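PDB 4L8E: glutathione S-transferase enzyme with thioredoxin-like domain, which binds glutathione in a cleft between its thioredoxin-like and helical domains and probably transfers it to electrophilic substrates. Local coordinates for residues A[37-45]-A[188-199]; A[73-84]-A[95-106]. All coordinates share one frame; numbering follows the deposited sequence.

Overall arrangement
Contacts 1 and 2 illustrate how a glutathione transferase divides its work between two domains. Contact 2 (73-84 with 95-106) lies wholly within the thioredoxin-like domain, where it builds much of the site for one glutathione, whereas contact 1 (37-45 with 188-199) joins that domain to the helical one and borders two further glutathione molecules. Their centres lie about 14 Å apart, and contact 2 is nested inside the chain loop that contact 1 closes. Helix 37-45 links them: Lys41 NZ comes within 2.9 Å of Ser99 OG, a probable hydrogen bond, while Asn38 and Ile42 pack on Pro80 and Phe45 on Leu106. Both contacts touch the same glutathione (chain C).

Contact 1: residues A[37-45]-A[188-199]; sequences PNGYKITLF and IADIAVYPWAKC. With GSH (glutathione), chain D; GSH (glutathione), chain B; GSH (glutathione), chain C.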
loop_
_atom_site.group_PDB
_atom_site.type_symbol
_atom_site.label_atom_id
_atom_site.label_comp_id
_atom_site.label_asym_id
_atom_site.label_seq_id
_atom_site.Cartn_x
_atom_site.Cartn_y
_atom_site.Cartn_z
ATOM N N PRO A 37 0.952 -14.128 -6.502
ATOM C CA PRO A 37 -0.005 -13.652 -5.483
ATOM C C PRO A 37 -0.800 -12.402 -5.873
ATOM O O PRO A 37 -2.017 -12.339 -5.638
ATOM C CB PRO A 37 0.923 -13.398 -4.277
ATOM C CG PRO A 37 1.969 -14.494 -4.450
ATOM C CD PRO A 37 2.269 -14.411 -5.919
ATOM N N ASN A 38 -0.143 -11.412 -6.471
ATOM C CA ASN A 38 -0.808 -10.177 -6.823
ATOM C C ASN A 38 -1.764 -10.330 -8.001
ATOM O O ASN A 38 -2.769 -9.646 -8.054
ATOM C CB ASN A 38 0.203 -9.081 -7.024
ATOM C CG ASN A 38 0.955 -8.790 -5.743
ATOM O OD1 ASN A 38 0.345 -8.662 -4.664
ATOM N ND2 ASN A 38 2.255 -8.708 -5.840
ATOM N N GLY A 39 -1.446 -11.229 -8.935
ATOM C CA GLY A 39 -2.365 -11.537 -10.008
ATOM C C GLY A 39 -3.623 -12.235 -9.517
ATOM O O GLY A 39 -4.746 -11.931 -9.954
ATOM N N TYR A 40 -3.457 -13.170 -8.589
ATOM C CA TYR A 40 -4.587 -13.947 -8.076
ATOM C C TYR A 40 -5.554 -13.080 -7.275
ATOM O O TYR A 40 -6.742 -13.363 -7.221
ATOM C CB TYR A 40 -4.129 -15.099 -7.196
ATOM C CG TYR A 40 -3.591 -16.280 -7.968
ATOM C CD1 TYR A 40 -4.408 -17.009 -8.829
ATOM C CD2 TYR A 40 -2.281 -16.669 -7.827
ATOM C CE1 TYR A 40 -3.892 -18.093 -9.524
ATOM C CE2 TYR A 40 -1.767 -17.730 -8.530
ATOM C CZ TYR A 40 -2.575 -18.439 -9.362
ATOM O OH TYR A 40 -2.021 -19.509 -10.040
ATOM N N LYS A 41 -5.069 -11.998 -6.674
ATOM C CA LYS A 41 -5.992 -11.102 -5.986
ATOM C C LYS A 41 -7.122 -10.687 -6.916
ATOM O O LYS A 41 -8.277 -10.605 -6.506
ATOM C CB LYS A 41 -5.302 -9.829 -5.502
ATOM C CG LYS A 41 -4.227 -10.015 -4.458
ATOM C CD LYS A 41 -3.582 -8.662 -4.195
ATOM C CE LYS A 41 -2.425 -8.729 -3.221
ATOM N NZ LYS A 41 -1.756 -7.378 -3.100
ATOM N N ILE A 42 -6.772 -10.377 -8.156
ATOM C CA ILE A 42 -7.733 -9.801 -9.069
ATOM C C ILE A 42 -8.630 -10.879 -9.667
ATOM O O ILE A 42 -9.844 -10.684 -9.798
ATOM C CB ILE A 42 -7.077 -8.944 -10.159
ATOM C CG1 ILE A 42 -6.062 -7.970 -9.528
ATOM C CG2 ILE A 42 -8.150 -8.217 -10.938
ATOM C CD1 ILE A 42 -6.625 -7.075 -8.384
ATOM N N THR A 43 -8.061 -12.013 -10.034
ATOM C CA THR A 43 -8.924 -13.104 -10.527
ATOM C C THR A 43 -9.840 -13.653 -9.428
ATOM O O THR A 43 -10.961 -14.042 -9.706
ATOM C CB THR A 43 -8.141 -14.234 -11.195
ATOM O OG1 THR A 43 -7.182 -14.747 -10.274
ATOM C CG2 THR A 43 -7.452 -13.729 -12.456
ATOM N N LEU A 44 -9.397 -13.649 -8.176
ATOM C CA LEU A 44 -10.313 -13.981 -7.076
ATOM C C LEU A 44 -11.529 -13.058 -7.077
ATOM O O LEU A 44 -12.673 -13.540 -7.007
ATOM C CB LEU A 44 -9.613 -13.901 -5.708
ATOM C CG LEU A 44 -8.649 -15.026 -5.339
ATOM C CD1 LEU A 44 -7.918 -14.666 -4.023
ATOM C CD2 LEU A 44 -9.320 -16.405 -5.197
ATOM N N PHE A 45 -11.279 -11.748 -7.139
ATOM C CA PHE A 45 -12.349 -10.773 -7.128
ATOM C C PHE A 45 -13.276 -11.015 -8.330
ATOM O O PHE A 45 -14.471 -11.103 -8.171
ATOM C CB PHE A 45 -11.837 -9.340 -7.150
ATOM C CG PHE A 45 -12.938 -8.339 -7.097
ATOM C CD1 PHE A 45 -13.628 -8.002 -8.252
ATOM C CD2 PHE A 45 -13.348 -7.797 -5.910
ATOM C CE1 PHE A 45 -14.683 -7.122 -8.206
ATOM C CE2 PHE A 45 -14.392 -6.928 -5.868
ATOM C CZ PHE A 45 -15.073 -6.597 -7.024
ATOM N N ILE A 188 -12.614 -7.234 0.158
ATOM C CA ILE A 188 -11.385 -7.057 -0.599
ATOM C C ILE A 188 -10.140 -7.097 0.294
ATOM O O ILE A 188 -9.056 -7.380 -0.195
ATOM C CB ILE A 188 -11.399 -5.791 -1.509
ATOM C CG1 ILE A 188 -11.620 -4.522 -0.711
ATOM C CG2 ILE A 188 -12.421 -5.939 -2.640
ATOM C CD1 ILE A 188 -11.553 -3.277 -1.581
ATOM N N ALA A 189 -10.294 -6.860 1.594
ATOM C CA ALA A 189 -9.158 -7.004 2.523
ATOM C C ALA A 189 -8.701 -8.476 2.555
ATOM O O ALA A 189 -7.521 -8.769 2.459
ATOM C CB ALA A 189 -9.530 -6.526 3.897
ATOM N N ASP A 190 -9.652 -9.385 2.672
ATOM C CA ASP A 190 -9.341 -10.808 2.701
ATOM C C ASP A 190 -8.784 -11.284 1.352
ATOM O O ASP A 190 -7.841 -12.099 1.286
ATOM C CB ASP A 190 -10.585 -11.617 3.027
ATOM C CG ASP A 190 -11.230 -11.209 4.314
ATOM O OD1 ASP A 190 -10.765 -11.663 5.405
ATOM O OD2 ASP A 190 -12.228 -10.450 4.231
ATOM N N ILE A 191 -9.395 -10.807 0.271
ATOM C CA ILE A 191 -8.957 -11.168 -1.079
ATOM C C ILE A 191 -7.506 -10.729 -1.299
ATOM O O ILE A 191 -6.722 -11.452 -1.928
ATOM C CB ILE A 191 -9.899 -10.554 -2.141
ATOM C CG1 ILE A 191 -11.291 -11.197 -2.057
ATOM C CG2 ILE A 191 -9.250 -10.596 -3.511
ATOM C CD1 ILE A 191 -12.356 -10.437 -2.832
ATOM N N ALA A 192 -7.137 -9.565 -0.773
ATOM C CA ALA A 192 -5.775 -9.072 -0.912
ATOM C C ALA A 192 -4.765 -9.932 -0.132
ATOM O O ALA A 192 -3.645 -10.185 -0.614
ATOM C CB ALA A 192 -5.684 -7.620 -0.470
ATOM N N VAL A 193 -5.150 -10.374 1.051
ATOM C CA VAL A 193 -4.253 -11.114 1.940
ATOM C C VAL A 193 -4.113 -12.583 1.539
ATOM O O VAL A 193 -3.022 -13.166 1.589
ATOM C CB VAL A 193 -4.709 -11.004 3.397
ATOM C CG1 VAL A 193 -3.864 -11.870 4.338
ATOM C CG2 VAL A 193 -4.593 -9.532 3.863
ATOM N N TYR A 194 -5.203 -13.192 1.117
ATOM C CA TYR A 194 -5.184 -14.629 0.906
ATOM C C TYR A 194 -4.064 -15.166 0.003
ATOM O O TYR A 194 -3.413 -16.134 0.340
ATOM C CB TYR A 194 -6.559 -15.149 0.442
ATOM C CG TYR A 194 -6.577 -16.620 0.156
ATOM C CD1 TYR A 194 -6.759 -17.554 1.176
ATOM C CD2 TYR A 194 -6.385 -17.096 -1.123
ATOM C CE1 TYR A 194 -6.772 -18.909 0.934
ATOM C CE2 TYR A 194 -6.392 -18.466 -1.380
ATOM C CZ TYR A 194 -6.587 -19.362 -0.358
ATOM O OH TYR A 194 -6.603 -20.698 -0.640
ATOM N N PRO A 195 -3.848 -14.563 -1.173
ATOM C CA PRO A 195 -2.845 -15.161 -2.061
ATOM C C PRO A 195 -1.437 -15.127 -1.489
ATOM O O PRO A 195 -0.622 -15.980 -1.884
ATOM C CB PRO A 195 -2.949 -14.290 -3.323
ATOM C CG PRO A 195 -4.348 -13.740 -3.271
ATOM C CD PRO A 195 -4.595 -13.483 -1.825
ATOM N N TRP A 196 -1.183 -14.203 -0.574
ATOM C CA TRP A 196 0.095 -14.121 0.118
ATOM C C TRP A 196 0.166 -15.091 1.291
ATOM O O TRP A 196 1.146 -15.805 1.455
ATOM C CB TRP A 196 0.352 -12.682 0.580
ATOM C CG TRP A 196 0.906 -11.834 -0.540
ATOM C CD1 TRP A 196 0.216 -10.962 -1.355
ATOM C CD2 TRP A 196 2.253 -11.838 -1.012
ATOM N NE1 TRP A 196 1.074 -10.414 -2.283
ATOM C CE2 TRP A 196 2.326 -10.932 -2.091
ATOM C CE3 TRP A 196 3.413 -12.522 -0.627
ATOM C CZ2 TRP A 196 3.504 -10.703 -2.784
ATOM C CZ3 TRP A 196 4.558 -12.299 -1.315
ATOM C CH2 TRP A 196 4.615 -11.372 -2.369
ATOM N N ALA A 197 -0.894 -15.139 2.090
ATOM C CA ALA A 197 -0.933 -16.071 3.224
ATOM C C ALA A 197 -0.914 -17.539 2.782
ATOM O O ALA A 197 -0.390 -18.386 3.505
ATOM C CB ALA A 197 -2.140 -15.792 4.085
ATOM N N LYS A 198 -1.479 -17.834 1.600
ATOM C CA LYS A 198 -1.505 -19.170 1.014
ATOM C C LYS A 198 -0.098 -19.689 0.779
ATOM O O LYS A 198 0.139 -20.909 0.698
ATOM C CB LYS A 198 -2.310 -19.149 -0.318
ATOM C CG LYS A 198 -1.950 -20.212 -1.345
ATOM C CD LYS A 198 -3.093 -20.468 -2.323
ATOM C CE LYS A 198 -2.785 -21.629 -3.277
ATOM N NZ LYS A 198 -1.458 -21.456 -3.955
ATOM N N CYS A 199 0.845 -18.761 0.690
ATOM C CA CYS A 199 2.228 -19.076 0.410
ATOM C C CYS A 199 3.088 -19.206 1.668
ATOM O O CYS A 199 4.313 -19.211 1.573
ATOM C CB CYS A 199 2.833 -18.029 -0.520
ATOM S SG CYS A 199 2.117 -18.034 -2.198
HETATM C CG1 GSH D . 1.597 -19.151 -7.978
HETATM C CD1 GSH D . 1.968 -18.438 -6.682
HETATM O OE1 GSH D . 1.107 -17.846 -6.034
HETATM N N2 GSH D . 3.380 -18.511 -6.260
HETATM C CA2 GSH D . 3.896 -17.889 -5.077
HETATM C C2 GSH D . 4.915 -16.847 -5.498
HETATM O O2 GSH D . 5.615 -16.299 -4.634
HETATM C CB2 GSH D . 4.526 -18.888 -4.150
HETATM S SG2 GSH D . 3.256 -19.738 -3.236
HETATM N N3 GSH D . 5.079 -16.467 -6.906
HETATM C CA3 GSH D . 6.044 -15.433 -7.275
HETATM C C3 GSH D . 7.481 -15.830 -7.134
HETATM O O31 GSH D . 8.362 -14.929 -7.135
HETATM O O32 GSH D . 7.821 -17.036 -7.026
HETATM N N1 GSH B . 11.774 -7.468 -9.214
HETATM C CA1 GSH B . 11.110 -8.258 -8.247
HETATM C C1 GSH B . 12.067 -8.571 -7.130
HETATM O O11 GSH B . 13.319 -8.588 -7.349
HETATM O O12 GSH B . 11.617 -8.839 -5.971
HETATM C CB1 GSH B . 10.665 -9.519 -8.881
HETATM C CG1 GSH B . 9.952 -10.452 -7.923
HETATM C CD1 GSH B . 8.530 -10.002 -7.656
HETATM O OE1 GSH B . 7.933 -9.309 -8.450
HETATM N N2 GSH B . 7.913 -10.416 -6.410
HETATM C CA2 GSH B . 6.576 -10.037 -6.093
HETATM C C2 GSH B . 6.627 -9.186 -4.834
HETATM O O2 GSH B . 7.457 -9.356 -3.928
HETATM C CB2 GSH B . 5.714 -11.218 -5.835
HETATM S SG2 GSH B . 5.467 -12.171 -7.341
HETATM N N3 GSH B . 5.696 -8.119 -4.695
HETATM C CA3 GSH B . 5.756 -7.311 -3.501
HETATM C C3 GSH B . 4.413 -6.775 -3.207
HETATM O O31 GSH B . 3.394 -7.417 -3.569
HETATM O O32 GSH B . 4.324 -5.670 -2.598
HETATM N N1 GSH C . 2.261 -3.241 -5.169
HETATM C CA1 GSH C . 2.013 -3.992 -6.396
HETATM C C1 GSH C . 0.577 -4.445 -6.432
HETATM O O11 GSH C . -0.022 -4.599 -7.545
HETATM O O12 GSH C . -0.071 -4.649 -5.346
HETATM C CB1 GSH C . 2.951 -5.163 -6.487
HETATM C CG1 GSH C . 2.849 -5.896 -7.815
HETATM C CD1 GSH C . 3.990 -6.872 -8.002
HETATM O OE1 GSH C . 4.891 -7.018 -7.191
HETATM N N2 GSH C . 3.981 -7.601 -9.226
HETATM C CA2 GSH C . 4.974 -8.552 -9.563
HETATM C C2 GSH C . 5.571 -8.123 -10.879
HETATM O O2 GSH C . 4.901 -7.759 -11.872
HETATM C CB2 GSH C . 4.430 -9.931 -9.741
HETATM S SG2 GSH C . 3.579 -10.468 -8.282
HETATM N N3 GSH C . 6.994 -8.108 -10.959
HETATM C CA3 GSH C . 7.603 -7.712 -12.212
HETATM C C3 GSH C . 8.881 -6.994 -11.962
HETATM O O31 GSH C . 9.633 -6.799 -12.947
HETATM O O32 GSH C . 9.178 -6.590 -10.797
#
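Helices 37-45 and 188-197 run roughly antiparallel, at 140°, with the axes of these segments approaching to 8.1 Å and Pro37 facing Pro195. Pro195 is a knob in a hole made by Pro37, Tyr40, Lys41 and Leu44; Pro195 CG and Leu44 CD1, which reach toward each other, meet at 3.8 Å. Further along, Ile191 turns its CG2 branch, anti to the backbone N, onto the backbone at Lys41 and the CB of Leu44, while the Phe45 side chain lies beside that of Ile188, pointing the same way, with Phe45 CD2 3.9 Å from Ile188 CG2. At the N-terminal end of 37-45 a CH-pi contact and a hydrogen bond join the helices. Pro37 CB sits over one face of the Trp196 indole, 3.6 Å from the centroid of its five-membered ring. The indole N-H, at the ring's edge, gives a nearly straight hydrogen bond (169°) from Trp196 NE1 to Asn38 OD1 at 3.0 Å. It arrives from above the carbonyl plane, while Lys41 NZ donates to the same oxygen from the opposite face at 2.9 Å. Two donors on OD1 would hold the amide in this orientation, in which Asn38 ND2 donates to O31 of glutathione (chain B), 2.8 Å away. The extended Lys41 chain lays CE against Ala192 O, a buried oxygen without a polar partner, and its NZ goes on to hydrogen-bond Gln131 and Ser99. Such packing belongs to the domain interface of the glutathione transferase fold, and here it forms part of the ligand cleft: the Tyr40 ring meets CG1 of glutathione (chain D) at its edge. Strand 30-33 lies against Tyr40, Ile42 and Thr43, helix 118-145 against Ala192 and Trp196, and helix 224-230 against Tyr194 and Pro195, where Tyr230 also stacks on Tyr40.

Contact 2: residues A[73-84]-A[95-106]; sequences IAPNNKIPAIVD and SIFESGAILLYL. With GSH (glutathione), chain C.
Backbone pairing joins Ile82 to Ile96 as an antiparallel hydrogen-bonded pair: Ile82 N to Ile96 O and Ile96 N to Ile82 O are both 2.9 Å. Val83 and Ser95 form the adjoining non-hydrogen-bonded pair. Apolar packing lies on both faces of this hairpin. On the face of Ile82 and Ile96, the two side chains lie side by side, and Ile82 slides past Ile102 of the following helix, CG2 to CG2 at 4.0 Å; Tyr105 and Leu106 close round Ile82 CD1. On the other face, the Phe97 side chain, swung between its own backbone N and carbonyl carbon (chi1 69°), crosses that of Pro75 at about a right angle, with Phe97 CE1 3.6 Å from Pro75 CD, and also meets Ala74 and the CB of Asn76. Trp127 of the second subunit meets the Phe97 ring edge-to-face. The peptide before Pro80 is cis, a hallmark of the thioredoxin-like fold; in glutathione transferases the loop leading to this proline and the start of the next helix bind glutathione. Polar contacts to glutathione (chain C) follow that plan. Ile79 pairs with the tripeptide through two bonds, Ile79 N to O2 and N2 to Ile79 O, and Lys78 NZ bonds the glycyl carboxylate at O32. The ligand's gamma-glutamyl carboxylate lies at the N terminus of helix 99-106, taking bonds from Ser99 N to O11 (2.8 Å) and Ser99 OG to O12 (2.5 Å), where the helix dipole probably favours its negative charge. Glu98 OE1 accepts from the ligand's amino group, N1, at 2.8 Å. Waters complete the network: one joins Pro80 O, Glu98 N and O11, and another bridges Asn76 ND2 to Glu98 OE2, while Arg166 of the second subunit holds Asn76 OD1. At the hairpin's far end, Tyr105 OH donates to Asp84 OD2 at 2.6 Å, on the anti side of a carboxylate salt-bridged to Lys109.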
loop_
_atom_site.group_PDB
_atom_site.type_symbol
_atom_site.label_atom_id
_atom_site.label_comp_id
_atom_site.label_asym_id
_atom_site.label_seq_id
_atom_site.Cartn_x
_atom_site.Cartn_y
_atom_site.Cartn_z
ATOM N N ILE A 73 0.110 1.378 -19.885
ATOM C CA ILE A 73 -0.968 0.996 -18.979
ATOM C C ILE A 73 -0.506 0.947 -17.512
ATOM O O ILE A 73 -1.265 1.270 -16.595
ATOM C CB ILE A 73 -1.507 -0.399 -19.414
ATOM C CG1 ILE A 73 -2.158 -0.306 -20.797
ATOM C CG2 ILE A 73 -2.483 -0.962 -18.420
ATOM C CD1 ILE A 73 -2.417 -1.641 -21.459
ATOM N N ALA A 74 0.749 0.556 -17.315
ATOM C CA ALA A 74 1.319 0.179 -16.023
ATOM C C ALA A 74 2.772 0.641 -15.936
ATOM O O ALA A 74 3.710 -0.153 -16.108
ATOM C CB ALA A 74 1.252 -1.306 -15.861
ATOM N N PRO A 75 2.966 1.944 -15.736
ATOM C CA PRO A 75 4.301 2.524 -15.850
ATOM C C PRO A 75 5.271 2.062 -14.782
ATOM O O PRO A 75 6.472 2.285 -14.925
ATOM C CB PRO A 75 4.034 4.034 -15.773
ATOM C CG PRO A 75 2.680 4.182 -15.200
ATOM C CD PRO A 75 1.926 2.984 -15.681
ATOM N N ASN A 76 4.760 1.407 -13.746
ATOM C CA ASN A 76 5.624 0.820 -12.726
ATOM C C ASN A 76 6.139 -0.571 -13.096
ATOM O O ASN A 76 6.811 -1.205 -12.302
ATOM C CB ASN A 76 4.861 0.764 -11.394
ATOM C CG ASN A 76 5.746 0.395 -10.220
ATOM O OD1 ASN A 76 6.829 0.956 -9.998
ATOM N ND2 ASN A 76 5.268 -0.579 -9.439
ATOM N N ASN A 77 5.816 -1.051 -14.301
ATOM C CA ASN A 77 6.357 -2.316 -14.819
ATOM C C ASN A 77 5.965 -3.579 -14.052
ATOM O O ASN A 77 6.686 -4.585 -14.060
ATOM C CB ASN A 77 7.880 -2.260 -15.139
ATOM C CG ASN A 77 8.797 -2.299 -13.916
ATOM O OD1 ASN A 77 8.981 -3.341 -13.239
ATOM N ND2 ASN A 77 9.490 -1.221 -13.723
ATOM N N LYS A 78 4.792 -3.537 -13.413
ATOM C CA LYS A 78 4.305 -4.679 -12.652
ATOM C C LYS A 78 2.871 -5.029 -12.956
ATOM O O LYS A 78 2.056 -4.172 -13.280
ATOM C CB LYS A 78 4.472 -4.455 -11.144
ATOM C CG LYS A 78 5.910 -4.274 -10.717
ATOM C CD LYS A 78 6.072 -4.129 -9.230
ATOM C CE LYS A 78 7.458 -3.655 -8.893
ATOM N NZ LYS A 78 8.407 -4.772 -8.942
ATOM N N ILE A 79 2.569 -6.323 -12.880
ATOM C CA ILE A 79 1.199 -6.790 -12.926
ATOM C C ILE A 79 0.710 -6.878 -11.467
ATOM O O ILE A 79 1.514 -6.993 -10.549
ATOM C CB ILE A 79 1.076 -8.151 -13.650
ATOM C CG1 ILE A 79 1.808 -9.274 -12.911
ATOM C CG2 ILE A 79 1.555 -8.035 -15.104
ATOM C CD1 ILE A 79 0.996 -9.971 -11.810
ATOM N N PRO A 80 -0.618 -6.865 -11.247
ATOM C CA PRO A 80 -1.689 -6.750 -12.249
ATOM C C PRO A 80 -1.934 -5.326 -12.696
ATOM O O PRO A 80 -1.517 -4.373 -12.027
ATOM C CB PRO A 80 -2.912 -7.251 -11.496
ATOM C CG PRO A 80 -2.634 -6.862 -10.071
ATOM C CD PRO A 80 -1.157 -7.099 -9.897
ATOM N N ALA A 81 -2.581 -5.208 -13.850
ATOM C CA ALA A 81 -3.133 -3.960 -14.317
ATOM C C ALA A 81 -4.398 -4.340 -15.034
ATOM O O ALA A 81 -4.521 -5.485 -15.482
ATOM C CB ALA A 81 -2.153 -3.254 -15.277
ATOM N N ILE A 82 -5.355 -3.419 -15.082
ATOM C CA ILE A 82 -6.552 -3.620 -15.894
ATOM C C ILE A 82 -6.798 -2.442 -16.796
ATOM O O ILE A 82 -6.300 -1.341 -16.577
ATOM C CB ILE A 82 -7.850 -3.873 -15.080
ATOM C CG1 ILE A 82 -8.235 -2.647 -14.261
ATOM C CG2 ILE A 82 -7.731 -5.121 -14.237
ATOM C CD1 ILE A 82 -9.681 -2.701 -13.718
ATOM N N VAL A 83 -7.538 -2.708 -17.860
ATOM C CA VAL A 83 -8.165 -1.675 -18.655
ATOM C C VAL A 83 -9.667 -1.971 -18.659
ATOM O O VAL A 83 -10.120 -3.073 -19.001
ATOM C CB VAL A 83 -7.596 -1.633 -20.068
ATOM C CG1 VAL A 83 -8.315 -0.573 -20.910
ATOM C CG2 VAL A 83 -6.098 -1.374 -19.991
ATOM N N ASP A 84 -10.441 -0.991 -18.201
ATOM C CA ASP A 84 -11.884 -1.070 -18.227
ATOM C C ASP A 84 -12.364 -0.266 -19.420
ATOM O O ASP A 84 -12.292 0.982 -19.429
ATOM C CB ASP A 84 -12.465 -0.476 -16.938
ATOM C CG ASP A 84 -13.981 -0.560 -16.863
ATOM O OD1 ASP A 84 -14.634 -1.079 -17.800
ATOM O OD2 ASP A 84 -14.533 -0.108 -15.837
ATOM N N SER A 95 -7.386 2.872 -17.403
ATOM C CA SER A 95 -6.361 1.891 -17.080
ATOM C C SER A 95 -5.911 2.093 -15.648
ATOM O O SER A 95 -5.787 3.238 -15.165
ATOM C CB SER A 95 -5.160 1.983 -18.022
ATOM O OG SER A 95 -4.481 3.206 -17.880
ATOM N N ILE A 96 -5.662 0.982 -14.978
ATOM C CA ILE A 96 -5.268 1.016 -13.557
ATOM C C ILE A 96 -4.201 -0.009 -13.246
ATOM O O ILE A 96 -4.347 -1.189 -13.590
ATOM C CB ILE A 96 -6.454 0.723 -12.637
ATOM C CG1 ILE A 96 -7.727 1.427 -13.113
ATOM C CG2 ILE A 96 -6.117 1.079 -11.175
ATOM C CD1 ILE A 96 -8.982 1.011 -12.293
ATOM N N PHE A 97 -3.117 0.423 -12.595
ATOM C CA PHE A 97 -2.190 -0.519 -11.985
ATOM C C PHE A 97 -2.268 -0.385 -10.457
ATOM O O PHE A 97 -2.929 0.529 -9.949
ATOM C CB PHE A 97 -0.750 -0.357 -12.518
ATOM C CG PHE A 97 -0.070 0.902 -12.117
ATOM C CD1 PHE A 97 -0.231 2.059 -12.854
ATOM C CD2 PHE A 97 0.766 0.938 -11.006
ATOM C CE1 PHE A 97 0.384 3.238 -12.489
ATOM C CE2 PHE A 97 1.377 2.120 -10.632
ATOM C CZ PHE A 97 1.195 3.277 -11.369
ATOM N N GLU A 98 -1.596 -1.309 -9.759
ATOM C CA GLU A 98 -1.655 -1.511 -8.305
ATOM C C GLU A 98 -2.879 -2.322 -7.914
ATOM O O GLU A 98 -4.013 -1.879 -8.038
ATOM C CB GLU A 98 -1.585 -0.211 -7.475
ATOM C CG GLU A 98 -0.233 0.446 -7.490
ATOM C CD GLU A 98 0.867 -0.398 -6.830
ATOM O OE1 GLU A 98 0.596 -1.088 -5.820
ATOM O OE2 GLU A 98 2.018 -0.321 -7.304
ATOM N N SER A 99 -2.626 -3.526 -7.412
ATOM C CA SER A 99 -3.707 -4.426 -7.038
ATOM C C SER A 99 -4.691 -3.790 -6.071
ATOM O O SER A 99 -5.878 -3.996 -6.197
ATOM C CB SER A 99 -3.175 -5.744 -6.470
ATOM O OG SER A 99 -2.437 -5.587 -5.270
ATOM N N GLY A 100 -4.194 -2.989 -5.122
ATOM C CA GLY A 100 -5.072 -2.316 -4.164
ATOM C C GLY A 100 -6.025 -1.332 -4.809
ATOM O O GLY A 100 -7.226 -1.307 -4.473
ATOM N N ALA A 101 -5.513 -0.525 -5.745
ATOM C CA ALA A 101 -6.311 0.410 -6.490
ATOM C C ALA A 101 -7.335 -0.298 -7.382
ATOM O O ALA A 101 -8.453 0.192 -7.552
ATOM C CB ALA A 101 -5.437 1.310 -7.344
ATOM N N ILE A 102 -6.933 -1.409 -7.983
ATOM C CA ILE A 102 -7.836 -2.182 -8.842
ATOM C C ILE A 102 -8.961 -2.773 -8.024
ATOM O O ILE A 102 -10.125 -2.708 -8.411
ATOM C CB ILE A 102 -7.074 -3.303 -9.555
ATOM C CG1 ILE A 102 -6.036 -2.687 -10.492
ATOM C CG2 ILE A 102 -8.034 -4.224 -10.319
ATOM C CD1 ILE A 102 -5.021 -3.699 -11.021
ATOM N N LEU A 103 -8.624 -3.343 -6.873
ATOM C CA LEU A 103 -9.643 -3.919 -6.007
ATOM C C LEU A 103 -10.650 -2.858 -5.565
ATOM O O LEU A 103 -11.852 -3.102 -5.561
ATOM C CB LEU A 103 -9.015 -4.638 -4.796
ATOM C CG LEU A 103 -8.323 -5.974 -5.087
ATOM C CD1 LEU A 103 -7.606 -6.458 -3.842
ATOM C CD2 LEU A 103 -9.296 -7.024 -5.583
ATOM N N LEU A 104 -10.156 -1.690 -5.183
ATOM C CA LEU A 104 -11.033 -0.615 -4.746
ATOM C C LEU A 104 -11.922 -0.151 -5.886
ATOM O O LEU A 104 -13.129 0.033 -5.717
ATOM C CB LEU A 104 -10.189 0.546 -4.200
ATOM C CG LEU A 104 -10.962 1.773 -3.739
ATOM C CD1 LEU A 104 -12.012 1.389 -2.725
ATOM C CD2 LEU A 104 -9.989 2.795 -3.159
ATOM N N TYR A 105 -11.335 0.050 -7.063
ATOM C CA TYR A 105 -12.102 0.488 -8.224
ATOM C C TYR A 105 -13.200 -0.511 -8.582
ATOM O O TYR A 105 -14.333 -0.120 -8.859
ATOM C CB TYR A 105 -11.160 0.676 -9.417
ATOM C CG TYR A 105 -11.849 0.994 -10.710
ATOM C CD1 TYR A 105 -12.116 2.291 -11.076
ATOM C CD2 TYR A 105 -12.221 -0.018 -11.593
ATOM C CE1 TYR A 105 -12.741 2.587 -12.275
ATOM C CE2 TYR A 105 -12.840 0.263 -12.800
ATOM C CZ TYR A 105 -13.103 1.578 -13.145
ATOM O OH TYR A 105 -13.709 1.909 -14.332
ATOM N N LEU A 106 -12.855 -1.803 -8.596
ATOM C CA LEU A 106 -13.827 -2.835 -8.961
ATOM C C LEU A 106 -14.906 -3.004 -7.884
ATOM O O LEU A 106 -16.071 -3.251 -8.201
ATOM C CB LEU A 106 -13.125 -4.173 -9.220
ATOM C CG LEU A 106 -12.279 -4.203 -10.507
ATOM C CD1 LEU A 106 -11.553 -5.532 -10.611
ATOM C CD2 LEU A 106 -13.130 -3.946 -11.708
HETATM N N1 GSH C . 2.261 -3.241 -5.169
HETATM C CA1 GSH C . 2.013 -3.992 -6.396
HETATM C C1 GSH C . 0.577 -4.445 -6.432
HETATM O O11 GSH C . -0.022 -4.599 -7.545
HETATM O O12 GSH C . -0.071 -4.649 -5.346
HETATM C CB1 GSH C . 2.951 -5.163 -6.487
HETATM C CG1 GSH C . 2.849 -5.896 -7.815
HETATM C CD1 GSH C . 3.990 -6.872 -8.002
HETATM O OE1 GSH C . 4.891 -7.018 -7.191
HETATM N N2 GSH C . 3.981 -7.601 -9.226
HETATM C CA2 GSH C . 4.974 -8.552 -9.563
HETATM C C2 GSH C . 5.571 -8.123 -10.879
HETATM O O2 GSH C . 4.901 -7.759 -11.872
HETATM C CB2 GSH C . 4.430 -9.931 -9.741
HETATM S SG2 GSH C . 3.579 -10.468 -8.282
HETATM N N3 GSH C . 6.994 -8.108 -10.959
HETATM C CA3 GSH C . 7.603 -7.712 -12.212
HETATM C C3 GSH C . 8.881 -6.994 -11.962
HETATM O O31 GSH C . 9.633 -6.799 -12.947
HETATM O O32 GSH C . 9.178 -6.590 -10.797
HETATM O O HOH W 1 -2.526 3.506 -15.448
HETATM O O HOH W 2 2.550 -1.704 -9.640
HETATM O O HOH W 3 0.373 -3.538 -10.102
#